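Local coordinates for putative GH105 family protein (Salmonella enterica subsp. enterica serovar Paratyphi A, PDB 3QWT) that is of unknown function but, as a possible GH105 family member, may remove unsaturated uronyl residues from polysaccharide fragments by hydrolysis, at residues R229-N234 / A294-G299; G233-T238 / Q366-L371; G299-I304 / E322-G327. All coordinates share one frame; numbering follows the deposited sequence.

Overall arrangement
All three contacts are buried inside one alpha/alpha toroid, and each brings together two helices. Contact 1 and contact 2 both use helix 231-248, their centres about 7 Å apart; contact 1 and contact 3 both use helix 294-309. Contact 2 lies nearest the centre of the chain, about 4 Å away, against about 9 Å for contact 1 and about 13 Å for contact 3. Chemistry changes with position: contact 1 adds a guanidinium-hydroxyl bond to tight alanine packing, contact 2 is carried by one selenomethionine against an indole, and contact 3 is purely apolar between the helices. A probable hydrogen bond from Ser235 OG to Ala296 O joins contacts 1 and 2.

Contact 1 of 3, residues R229-N234 / A294-G299; sequences RWARGN and ASATAG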
ATOM      1  N   ARG A 229     -43.198   9.923  21.524  1.00 35.61           N
ATOM      2  CA  ARG A 229     -42.083   9.043  21.799  1.00 43.90           C
ATOM      3  C   ARG A 229     -42.615   7.634  21.625  1.00 42.57           C
ATOM      4  O   ARG A 229     -42.856   6.903  22.588  1.00 45.73           O
ATOM      5  CB  ARG A 229     -41.483   9.315  23.181  1.00 38.58           C
ATOM      6  CG  ARG A 229     -40.957  10.734  23.286  1.00 42.45           C
ATOM      7  CD  ARG A 229     -40.343  11.049  24.647  1.00 45.07           C
ATOM      8  NE  ARG A 229     -39.818  12.412  24.673  1.00 47.48           N
ATOM      9  CZ  ARG A 229     -40.513  13.468  25.091  1.00 44.32           C
ATOM     10  NH1 ARG A 229     -41.748  13.309  25.522  1.00 44.07           N
ATOM     11  NH2 ARG A 229     -39.977  14.682  25.079  1.00 41.59           N
ATOM     12  N   TRP A 230     -42.804   7.274  20.363  1.00 32.91           N
ATOM     13  CA  TRP A 230     -43.542   6.069  20.009  1.00 38.75           C
ATOM     14  C   TRP A 230     -42.658   4.834  20.094  1.00 38.95           C
ATOM     15  O   TRP A 230     -41.513   4.842  19.648  1.00 43.41           O
ATOM     16  CB  TRP A 230     -44.152   6.233  18.621  1.00 41.97           C
ATOM     17  CG  TRP A 230     -44.846   5.028  18.091  1.00 44.37           C
ATOM     18  CD1 TRP A 230     -45.849   4.344  18.689  1.00 46.55           C
ATOM     19  CD2 TRP A 230     -44.617   4.388  16.824  1.00 38.81           C
ATOM     20  NE1 TRP A 230     -46.249   3.303  17.891  1.00 48.43           N
ATOM     21  CE2 TRP A 230     -45.514   3.311  16.735  1.00 37.14           C
ATOM     22  CE3 TRP A 230     -43.733   4.619  15.763  1.00 47.22           C
ATOM     23  CZ2 TRP A 230     -45.560   2.456  15.631  1.00 41.02           C
ATOM     24  CZ3 TRP A 230     -43.778   3.766  14.652  1.00 49.48           C
ATOM     25  CH2 TRP A 230     -44.679   2.700  14.602  1.00 46.72           C
ATOM     26  N   ALA A 231     -43.196   3.776  20.685  1.00 38.66           N
ATOM     27  CA  ALA A 231     -42.412   2.581  20.980  1.00 36.24           C
ATOM     28  C   ALA A 231     -41.827   1.900  19.738  1.00 32.65           C
ATOM     29  O   ALA A 231     -40.606   1.840  19.574  1.00 44.69           O
ATOM     30  CB  ALA A 231     -43.241   1.587  21.794  1.00 33.82           C
ATOM     31  N   ARG A 232     -42.681   1.367  18.873  1.00 35.90           N
ATOM     32  CA  ARG A 232     -42.169   0.636  17.715  1.00 36.97           C
ATOM     33  C   ARG A 232     -41.093   1.441  16.955  1.00 38.40           C
ATOM     34  O   ARG A 232     -40.042   0.908  16.602  1.00 43.88           O
ATOM     35  CB  ARG A 232     -43.296   0.141  16.793  1.00 30.63           C
ATOM     36  CG  ARG A 232     -42.728  -0.577  15.547  1.00 40.14           C
ATOM     37  CD  ARG A 232     -43.605  -1.717  15.038  1.00 41.92           C
ATOM     38  NE  ARG A 232     -44.872  -1.238  14.494  1.00 50.55           N
ATOM     39  CZ  ARG A 232     -46.054  -1.466  15.051  1.00 48.76           C
ATOM     40  NH1 ARG A 232     -47.150  -0.988  14.487  1.00 52.65           N
ATOM     41  NH2 ARG A 232     -46.141  -2.179  16.165  1.00 52.86           N
ATOM     42  N   GLY A 233     -41.348   2.729  16.739  1.00 38.51           N
ATOM     43  CA  GLY A 233     -40.418   3.582  16.024  1.00 37.35           C
ATOM     44  C   GLY A 233     -39.036   3.599  16.653  1.00 42.79           C
ATOM     45  O   GLY A 233     -38.016   3.483  15.954  1.00 39.32           O
ATOM     46  N   ASN A 234     -39.007   3.761  17.976  1.00 40.93           N
ATOM     47  CA  ASN A 234     -37.759   3.759  18.732  1.00 35.30           C
ATOM     48  C   ASN A 234     -37.031   2.430  18.599  1.00 32.53           C
ATOM     49  O   ASN A 234     -35.792   2.363  18.519  1.00 36.73           O
ATOM     50  CB  ASN A 234     -38.046   4.031  20.210  1.00 29.46           C
ATOM     51  CG  ASN A 234     -38.109   5.503  20.513  1.00 37.39           C
ATOM     52  OD1 ASN A 234     -37.110   6.116  20.929  1.00 35.37           O
ATOM     53  ND2 ASN A 234     -39.279   6.097  20.290  1.00 37.66           N
ATOM     54  N   ALA A 294     -46.088  -5.311  22.262  1.00 45.93           N
ATOM     55  CA  ALA A 294     -45.162  -6.430  22.161  1.00 48.39           C
ATOM     56  C   ALA A 294     -44.103  -6.344  21.046  1.00 45.34           C
ATOM     57  O   ALA A 294     -42.973  -6.798  21.222  1.00 49.65           O
ATOM     58  CB  ALA A 294     -45.949  -7.731  22.043  1.00 43.43           C
ATOM     59  N   SER A 295     -44.452  -5.776  19.901  1.00 41.79           N
ATOM     60  CA  SER A 295     -43.523  -5.821  18.782  1.00 41.29           C
ATOM     61  C   SER A 295     -42.377  -4.836  19.001  1.00 43.24           C
ATOM     62  O   SER A 295     -41.213  -5.157  18.752  1.00 40.41           O
ATOM     63  CB  SER A 295     -44.228  -5.581  17.444  1.00 40.83           C
ATOM     64  OG  SER A 295     -44.757  -4.270  17.340  1.00 40.94           O
ATOM     65  N   ALA A 296     -42.712  -3.638  19.468  1.00 42.56           N
ATOM     66  CA  ALA A 296     -41.694  -2.670  19.880  1.00 40.17           C
ATOM     67  C   ALA A 296     -40.821  -3.312  20.948  1.00 36.15           C
ATOM     68  O   ALA A 296     -39.592  -3.311  20.847  1.00 35.52           O
ATOM     69  CB  ALA A 296     -42.348  -1.396  20.417  1.00 40.74           C
ATOM     70  N   THR A 297     -41.472  -3.869  21.971  1.00 42.99           N
ATOM     71  CA  THR A 297     -40.781  -4.593  23.038  1.00 41.31           C
ATOM     72  C   THR A 297     -39.789  -5.624  22.467  1.00 42.06           C
ATOM     73  O   THR A 297     -38.670  -5.755  22.960  1.00 44.77           O
ATOM     74  CB  THR A 297     -41.789  -5.284  24.011  1.00 43.51           C
ATOM     75  OG1 THR A 297     -42.659  -4.304  24.591  1.00 42.41           O
ATOM     76  CG2 THR A 297     -41.053  -5.998  25.127  1.00 40.02           C
ATOM     77  N   ALA A 298     -40.192  -6.346  21.423  1.00 41.65           N
ATOM     78  CA  ALA A 298     -39.324  -7.363  20.841  1.00 38.68           C
ATOM     79  C   ALA A 298     -38.083  -6.750  20.186  1.00 36.87           C
ATOM     80  O   ALA A 298     -36.979  -7.284  20.301  1.00 40.42           O
ATOM     81  CB  ALA A 298     -40.088  -8.223  19.839  1.00 40.66           C
ATOM     82  N   GLY A 299     -38.258  -5.628  19.503  1.00 36.78           N
ATOM     83  CA  GLY A 299     -37.137  -5.001  18.822  1.00 35.30           C
ATOM     84  C   GLY A 299     -36.160  -4.522  19.872  1.00 39.30           C
ATOM     85  O   GLY A 299     -34.946  -4.686  19.740  1.00 37.80           O
TER
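Arg232 and Ala296 mark the closest backbone approach, with their CA atoms 4.0 Å apart. Starting at its root, the arginine has CB equally far from the Ala296 methyl, while the opposing CB of Ala296 comes within 3.2 Å of Arg232 N. The same Arg232 CB also sits over one face of the Trp230 indole, offset toward the rim. CG is anti to the backbone N (chi1 178°), and bends at chi2 and chi3 then turn the chain, bringing CD to 3.6 Å from Ser295 OG. At the tip, NH2 donates to Ser295 OG over 2.8 Å. The N-H...O angle of 136° and a tilt of 21° from the guanidinium plane show a short but bent bond at the edge of the group. Trp230 covers one guanidinium face with CZ2, 3.6 Å above the plane, and NH1 lies at the indole edge, so the tryptophan backs the arginine from root to tip.

Ser295 OG is also hydrogen-bonded to Glu293 OE1, and Arg232 NH2 to Ser342 OG; the charged end is therefore embedded in a polar network. Beside it, Ala231 CB meets Ala296 CB at 3.4 Å, tighter than usual van der Waals contact and so to be read with caution; the close approach rests on the CA atoms. Trp230 is the N-cap of helix 231-248, and residue 294 begins the partner helix. The arrangement thus joins the N-terminal first turns of two helices running in the same sense, with Ala231, Ser295 and Ala296 the small residues at the meeting point, as between neighbouring helices of an alpha/alpha toroid.

Contact 2 of 3, residues G233-T238 / Q366-L371; sequences GNSWLT and QAMAML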
ATOM      1  N   GLY A 233     -41.348   2.729  16.739  1.00 38.51           N
ATOM      2  CA  GLY A 233     -40.418   3.582  16.024  1.00 37.35           C
ATOM      3  C   GLY A 233     -39.036   3.599  16.653  1.00 42.79           C
ATOM      4  O   GLY A 233     -38.016   3.483  15.954  1.00 39.32           O
ATOM      5  N   ASN A 234     -39.007   3.761  17.976  1.00 40.93           N
ATOM      6  CA  ASN A 234     -37.759   3.759  18.732  1.00 35.30           C
ATOM      7  C   ASN A 234     -37.031   2.430  18.599  1.00 32.53           C
ATOM      8  O   ASN A 234     -35.792   2.363  18.519  1.00 36.73           O
ATOM      9  CB  ASN A 234     -38.046   4.031  20.210  1.00 29.46           C
ATOM     10  CG  ASN A 234     -38.109   5.503  20.513  1.00 37.39           C
ATOM     11  OD1 ASN A 234     -37.110   6.116  20.929  1.00 35.37           O
ATOM     12  ND2 ASN A 234     -39.279   6.097  20.290  1.00 37.66           N
ATOM     13  N   SER A 235     -37.838   1.382  18.630  1.00 21.59           N
ATOM     14  CA  SER A 235     -37.416   0.020  18.439  1.00 29.16           C
ATOM     15  C   SER A 235     -36.573  -0.093  17.156  1.00 31.78           C
ATOM     16  O   SER A 235     -35.533  -0.753  17.143  1.00 37.35           O
ATOM     17  CB  SER A 235     -38.687  -0.844  18.367  1.00 39.96           C
ATOM     18  OG  SER A 235     -38.442  -2.201  18.060  1.00 48.84           O
ATOM     19  N   TRP A 236     -37.017   0.573  16.089  1.00 26.95           N
ATOM     20  CA  TRP A 236     -36.327   0.487  14.809  1.00 30.89           C
ATOM     21  C   TRP A 236     -34.888   0.946  14.982  1.00 36.26           C
ATOM     22  O   TRP A 236     -34.007   0.550  14.226  1.00 30.73           O
ATOM     23  CB  TRP A 236     -36.983   1.359  13.742  1.00 22.39           C
ATOM     24  CG  TRP A 236     -38.311   0.948  13.381  1.00 29.33           C
ATOM     25  CD1 TRP A 236     -39.381   1.752  13.216  1.00 40.45           C
ATOM     26  CD2 TRP A 236     -38.758  -0.386  13.129  1.00 31.10           C
ATOM     27  NE1 TRP A 236     -40.484   1.011  12.875  1.00 44.52           N
ATOM     28  CE2 TRP A 236     -40.129  -0.309  12.815  1.00 36.23           C
ATOM     29  CE3 TRP A 236     -38.136  -1.640  13.141  1.00 37.29           C
ATOM     30  CZ2 TRP A 236     -40.901  -1.439  12.531  1.00 33.99           C
ATOM     31  CZ3 TRP A 236     -38.906  -2.774  12.841  1.00 30.02           C
ATOM     32  CH2 TRP A 236     -40.269  -2.659  12.548  1.00 33.52           C
ATOM     33  N   LEU A 237     -34.648   1.792  15.975  1.00 26.92           N
ATOM     34  CA  LEU A 237     -33.301   2.305  16.154  1.00 33.27           C
ATOM     35  C   LEU A 237     -32.477   1.378  16.996  1.00 30.95           C
ATOM     36  O   LEU A 237     -31.301   1.159  16.713  1.00 33.26           O
ATOM     37  CB  LEU A 237     -33.298   3.717  16.731  1.00 44.80           C
ATOM     38  CG  LEU A 237     -33.120   4.652  15.545  1.00 54.67           C
ATOM     39  CD1 LEU A 237     -34.252   5.645  15.512  1.00 62.66           C
ATOM     40  CD2 LEU A 237     -31.747   5.320  15.572  1.00 52.97           C
ATOM     41  N   THR A 238     -33.092   0.840  18.039  1.00 27.98           N
ATOM     42  CA  THR A 238     -32.409  -0.114  18.881  1.00 32.90           C
ATOM     43  C   THR A 238     -31.994  -1.319  18.052  1.00 37.02           C
ATOM     44  O   THR A 238     -31.050  -2.024  18.401  1.00 34.09           O
ATOM     45  CB  THR A 238     -33.310  -0.598  19.998  1.00 37.52           C
ATOM     46  OG1 THR A 238     -34.223   0.447  20.344  1.00 49.44           O
ATOM     47  CG2 THR A 238     -32.479  -0.966  21.189  1.00 34.22           C
ATOM     48  N   GLN A 366     -44.523 -11.063  14.376  1.00 47.03           N
ATOM     49  CA  GLN A 366     -43.898 -12.378  14.424  1.00 47.30           C
ATOM     50  C   GLN A 366     -42.389 -12.292  14.182  1.00 48.45           C
ATOM     51  O   GLN A 366     -41.592 -12.970  14.833  1.00 55.37           O
ATOM     52  CB  GLN A 366     -44.509 -13.286  13.354  1.00 47.77           C
ATOM     53  CG  GLN A 366     -46.036 -13.346  13.359  1.00 45.12           C
ATOM     54  CD  GLN A 366     -46.589 -13.766  14.697  1.00 44.57           C
ATOM     55  OE1 GLN A 366     -47.283 -12.996  15.368  1.00 45.35           O
ATOM     56  NE2 GLN A 366     -46.278 -14.991  15.102  1.00 47.02           N
ATOM     57  N   ALA A 367     -41.992 -11.473  13.224  1.00 35.92           N
ATOM     58  CA  ALA A 367     -40.590 -11.451  12.839  1.00 46.11           C
ATOM     59  C   ALA A 367     -39.759 -10.901  13.981  1.00 42.86           C
ATOM     60  O   ALA A 367     -38.731 -11.466  14.344  1.00 45.27           O
ATOM     61  CB  ALA A 367     -40.378 -10.647  11.557  1.00 41.91           C
HETATM   62  N   MSE A 368     -40.228  -9.812  14.571  1.00 41.17           N
HETATM   63  CA  MSE A 368     -39.478  -9.203  15.666  1.00 46.06           C
HETATM   64  C   MSE A 368     -39.361 -10.159  16.858  1.00 42.67           C
HETATM   65  O   MSE A 368     -38.308 -10.256  17.483  1.00 42.08           O
HETATM   66  CB  MSE A 368     -40.070  -7.843  16.034  1.00 47.21           C
HETATM   67  CG  MSE A 368     -39.845  -6.833  14.916  1.00 46.51           C
HETATM   68 SE   MSE A 368     -41.127  -5.377  14.935  0.87 59.81          SE
HETATM   69  CE  MSE A 368     -40.100  -4.122  16.042  1.00 34.61           C
ATOM     70  N   ALA A 369     -40.420 -10.910  17.140  1.00 38.50           N
ATOM     71  CA  ALA A 369     -40.294 -11.954  18.143  1.00 43.13           C
ATOM     72  C   ALA A 369     -39.121 -12.874  17.796  1.00 44.56           C
ATOM     73  O   ALA A 369     -38.327 -13.233  18.662  1.00 42.98           O
ATOM     74  CB  ALA A 369     -41.583 -12.744  18.284  1.00 46.28           C
HETATM   75  N   MSE A 370     -38.987 -13.254  16.530  1.00 42.37           N
HETATM   76  CA  MSE A 370     -37.927 -14.201  16.223  1.00 45.47           C
HETATM   77  C   MSE A 370     -36.570 -13.535  16.175  1.00 43.25           C
HETATM   78  O   MSE A 370     -35.562 -14.161  16.480  1.00 51.24           O
HETATM   79  CB  MSE A 370     -38.231 -15.084  14.993  1.00 51.77           C
HETATM   80  CG  MSE A 370     -38.411 -14.401  13.652  1.00 60.37           C
HETATM   81 SE   MSE A 370     -39.277 -15.647  12.364  0.58 62.48          SE
HETATM   82  CE  MSE A 370     -41.082 -14.977  12.535  1.00 39.76           C
ATOM     83  N   LEU A 371     -36.548 -12.256  15.825  1.00 38.04           N
ATOM     84  CA  LEU A 371     -35.311 -11.496  15.890  1.00 35.86           C
ATOM     85  C   LEU A 371     -34.752 -11.586  17.303  1.00 39.53           C
ATOM     86  O   LEU A 371     -33.637 -12.074  17.510  1.00 40.14           O
ATOM     87  CB  LEU A 371     -35.541 -10.027  15.514  1.00 39.33           C
ATOM     88  CG  LEU A 371     -35.236  -9.528  14.103  1.00 48.51           C
ATOM     89  CD1 LEU A 371     -35.475  -8.032  14.064  1.00 51.90           C
ATOM     90  CD2 LEU A 371     -33.793  -9.855  13.672  1.00 42.61           C
TER
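Ser235 OG is probably hydrogen-bonded to Ala296 O and, on the side facing helix 363-377, is met by the CE methyl of selenomethionine Met368 at 3.2 Å. The hydroxyl is anti to the backbone N (chi1 175°), which projects it from helix 231-248 toward this partner. The core interaction is a Met-aromatic contact within the alpha/alpha toroid: Met368 SE is 4.7 Å from the centroid of the Trp236 six-membered ring and 53° off its normal, an oblique approach.

The nearest CA atoms, those of Ser235 and Met368, are 9.8 Å apart, so the helices, which run in the same sense, do not touch through their backbones. Met368 bridges about half of this gap. It points across from its own helix and bends at chi3 (92°), carrying its methyl to where it touches both the serine hydroxyl and the benzo rim. Trp236 starts otherwise: its CB faces away from helix 363-377, and only the far, benzo end of the ring swings back to meet the selenomethionine. The two side chains cross at about a right angle.

The pyrrole end of the indole is fixed separately, since Trp236 NE1 is hydrogen-bonded to Asp169 OD1. Val71 of helix 67-83 touches both Trp236 and Met368. A glycerol, probably from the crystallisation liquor, lies about 5 Å from the Trp236 side chain and may mark a pocket near the ring. At the ring rim, Trp236 CZ3 is 3.7 Å from Met368 CE, and Trp236 CH2 is equally far from Met368 SE.

Contact 3 of 3, residues G299-I304 / E322-G327; sequences GFAYGI and EKAIRG
Ala301 presents its methyl to helix 318-330, where it rests against two side chains at once. Ala301 CB is 4.1 Å from Ala324 CB and 3.9 Å from Ile325 CD1, both normal van der Waals separations, so the fit is close without strain. The backbones themselves come near: the CA atoms of Ala301 and Ala324 are 5.9 Å apart, a spacing allowed by the small residues on both sides.

Ile325 arrives differently from Ala324. Its CB does not aim at helix 294-309; CG1 leaves anti to the carbonyl carbon, and a further turn at chi2 (-64°) carries CD1 across to the Ala301 methyl, which it meets at a different place from the Ala324 methyl. Cys372 of helix 363-377 also touches Ala301, while Tyr376 of that helix touches Ile325, so a third helix closes on the same spot.

No hydrogen bond links 299-304 to 322-327. Within 322-327, Arg326 NE forms a salt bridge with Glu322 OE2 at 2.6 Å, nearly straight at 161° and in the guanidinium plane, reaching the oxygen on its anti side. Glu322 OE1 is held in turn by Tyr376 OH. Helices 294-309 and 318-330 follow each other in the chain and run antiparallel, so the seam is plain apolar helix-helix packing within the alpha/alpha toroid, consistent with the six-hairpin clan of the family.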
ATOM      1  N   GLY A 299     -38.258  -5.628  19.503  1.00 36.78           N
ATOM      2  CA  GLY A 299     -37.137  -5.001  18.822  1.00 35.30           C
ATOM      3  C   GLY A 299     -36.160  -4.522  19.872  1.00 39.30           C
ATOM      4  O   GLY A 299     -34.946  -4.686  19.740  1.00 37.80           O
ATOM      5  N   PHE A 300     -36.715  -3.946  20.934  1.00 39.14           N
ATOM      6  CA  PHE A 300     -35.932  -3.470  22.055  1.00 39.11           C
ATOM      7  C   PHE A 300     -35.112  -4.606  22.641  1.00 37.62           C
ATOM      8  O   PHE A 300     -33.909  -4.479  22.839  1.00 38.08           O
ATOM      9  CB  PHE A 300     -36.862  -2.892  23.107  1.00 41.86           C
ATOM     10  CG  PHE A 300     -37.443  -1.565  22.732  1.00 43.19           C
ATOM     11  CD1 PHE A 300     -36.745  -0.698  21.905  1.00 39.42           C
ATOM     12  CD2 PHE A 300     -38.684  -1.174  23.216  1.00 43.05           C
ATOM     13  CE1 PHE A 300     -37.275   0.539  21.571  1.00 38.45           C
ATOM     14  CE2 PHE A 300     -39.219   0.061  22.886  1.00 39.06           C
ATOM     15  CZ  PHE A 300     -38.517   0.916  22.059  1.00 42.80           C
ATOM     16  N   ALA A 301     -35.767  -5.730  22.896  1.00 40.16           N
ATOM     17  CA  ALA A 301     -35.080  -6.889  23.432  1.00 40.28           C
ATOM     18  C   ALA A 301     -33.904  -7.229  22.535  1.00 39.04           C
ATOM     19  O   ALA A 301     -32.778  -7.382  23.004  1.00 41.11           O
ATOM     20  CB  ALA A 301     -36.030  -8.072  23.533  1.00 42.30           C
ATOM     21  N   TYR A 302     -34.165  -7.331  21.236  1.00 40.12           N
ATOM     22  CA  TYR A 302     -33.111  -7.676  20.297  1.00 36.49           C
ATOM     23  C   TYR A 302     -31.904  -6.754  20.425  1.00 38.27           C
ATOM     24  O   TYR A 302     -30.784  -7.207  20.672  1.00 32.44           O
ATOM     25  CB  TYR A 302     -33.626  -7.650  18.866  1.00 41.77           C
ATOM     26  CG  TYR A 302     -32.513  -7.813  17.851  1.00 47.80           C
ATOM     27  CD1 TYR A 302     -31.974  -9.064  17.579  1.00 50.52           C
ATOM     28  CD2 TYR A 302     -31.992  -6.715  17.178  1.00 46.01           C
ATOM     29  CE1 TYR A 302     -30.952  -9.214  16.659  1.00 51.37           C
ATOM     30  CE2 TYR A 302     -30.974  -6.855  16.260  1.00 44.50           C
ATOM     31  CZ  TYR A 302     -30.455  -8.106  16.000  1.00 47.98           C
ATOM     32  OH  TYR A 302     -29.438  -8.251  15.076  1.00 44.81           O
ATOM     33  N   GLY A 303     -32.141  -5.458  20.268  1.00 42.84           N
ATOM     34  CA  GLY A 303     -31.064  -4.482  20.249  1.00 39.17           C
ATOM     35  C   GLY A 303     -30.277  -4.456  21.537  1.00 42.47           C
ATOM     36  O   GLY A 303     -29.041  -4.439  21.531  1.00 46.36           O
ATOM     37  N   ILE A 304     -30.996  -4.445  22.654  1.00 39.72           N
ATOM     38  CA  ILE A 304     -30.349  -4.417  23.951  1.00 34.30           C
ATOM     39  C   ILE A 304     -29.493  -5.662  24.137  1.00 32.11           C
ATOM     40  O   ILE A 304     -28.363  -5.583  24.602  1.00 34.41           O
ATOM     41  CB  ILE A 304     -31.369  -4.267  25.077  1.00 31.36           C
ATOM     42  CG1 ILE A 304     -32.092  -2.928  24.928  1.00 34.78           C
ATOM     43  CG2 ILE A 304     -30.682  -4.361  26.438  1.00 32.56           C
ATOM     44  CD1 ILE A 304     -33.220  -2.697  25.941  1.00 41.21           C
ATOM     45  N   GLU A 322     -33.382  -9.516  29.565  1.00 48.61           N
ATOM     46  CA  GLU A 322     -33.903 -10.745  30.165  1.00 53.41           C
ATOM     47  C   GLU A 322     -35.365 -10.635  30.585  1.00 52.27           C
ATOM     48  O   GLU A 322     -36.153 -11.555  30.348  1.00 55.87           O
ATOM     49  CB  GLU A 322     -33.046 -11.147  31.367  1.00 55.65           C
ATOM     50  CG  GLU A 322     -33.592 -12.315  32.162  1.00 66.22           C
ATOM     51  CD  GLU A 322     -33.456 -13.639  31.437  1.00 70.92           C
ATOM     52  OE1 GLU A 322     -32.648 -13.708  30.478  1.00 61.33           O
ATOM     53  OE2 GLU A 322     -34.157 -14.607  31.833  1.00 74.03           O
ATOM     54  N   LYS A 323     -35.729  -9.521  31.212  1.00 51.08           N
ATOM     55  CA  LYS A 323     -37.128  -9.291  31.559  1.00 52.41           C
ATOM     56  C   LYS A 323     -37.981  -9.229  30.296  1.00 54.83           C
ATOM     57  O   LYS A 323     -38.995  -9.913  30.197  1.00 54.16           O
ATOM     58  CB  LYS A 323     -37.298  -8.014  32.375  1.00 52.24           C
ATOM     59  CG  LYS A 323     -36.490  -8.014  33.648  1.00 59.39           C
ATOM     60  CD  LYS A 323     -36.838  -6.835  34.536  1.00 67.34           C
ATOM     61  CE  LYS A 323     -35.963  -6.841  35.786  1.00 75.08           C
ATOM     62  NZ  LYS A 323     -36.190  -5.637  36.631  1.00 80.18           N
ATOM     63  N   ALA A 324     -37.569  -8.413  29.327  1.00 46.90           N
ATOM     64  CA  ALA A 324     -38.342  -8.285  28.096  1.00 44.75           C
ATOM     65  C   ALA A 324     -38.531  -9.635  27.412  1.00 37.85           C
ATOM     66  O   ALA A 324     -39.593  -9.916  26.874  1.00 39.78           O
ATOM     67  CB  ALA A 324     -37.694  -7.280  27.140  1.00 49.14           C
ATOM     68  N   ILE A 325     -37.495 -10.461  27.418  1.00 41.95           N
ATOM     69  CA  ILE A 325     -37.563 -11.761  26.760  1.00 47.43           C
ATOM     70  C   ILE A 325     -38.571 -12.685  27.455  1.00 52.32           C
ATOM     71  O   ILE A 325     -39.330 -13.402  26.803  1.00 51.94           O
ATOM     72  CB  ILE A 325     -36.179 -12.443  26.679  1.00 47.42           C
ATOM     73  CG1 ILE A 325     -35.283 -11.757  25.624  1.00 45.45           C
ATOM     74  CG2 ILE A 325     -36.337 -13.908  26.345  1.00 43.75           C
ATOM     75  CD1 ILE A 325     -35.802 -11.864  24.183  1.00 39.11           C
ATOM     76  N   ARG A 326     -38.579 -12.662  28.783  1.00 55.62           N
ATOM     77  CA  ARG A 326     -39.555 -13.434  29.541  1.00 52.67           C
ATOM     78  C   ARG A 326     -40.959 -12.948  29.198  1.00 53.60           C
ATOM     79  O   ARG A 326     -41.849 -13.744  28.896  1.00 51.90           O
ATOM     80  CB  ARG A 326     -39.280 -13.330  31.048  1.00 52.07           C
ATOM     81  CG  ARG A 326     -38.155 -14.240  31.524  1.00 48.20           C
ATOM     82  CD  ARG A 326     -37.616 -13.833  32.884  1.00 53.18           C
ATOM     83  NE  ARG A 326     -36.375 -14.541  33.180  1.00 63.68           N
ATOM     84  CZ  ARG A 326     -36.202 -15.359  34.213  1.00 73.64           C
ATOM     85  NH1 ARG A 326     -37.184 -15.562  35.082  1.00 74.53           N
ATOM     86  NH2 ARG A 326     -35.035 -15.963  34.389  1.00 79.46           N
ATOM     87  N   GLY A 327     -41.139 -11.631  29.221  1.00 53.91           N
ATOM     88  CA  GLY A 327     -42.378 -11.011  28.792  1.00 52.61           C
ATOM     89  C   GLY A 327     -42.818 -11.422  27.394  1.00 54.23           C
ATOM     90  O   GLY A 327     -44.000 -11.718  27.178  1.00 54.81           O
TER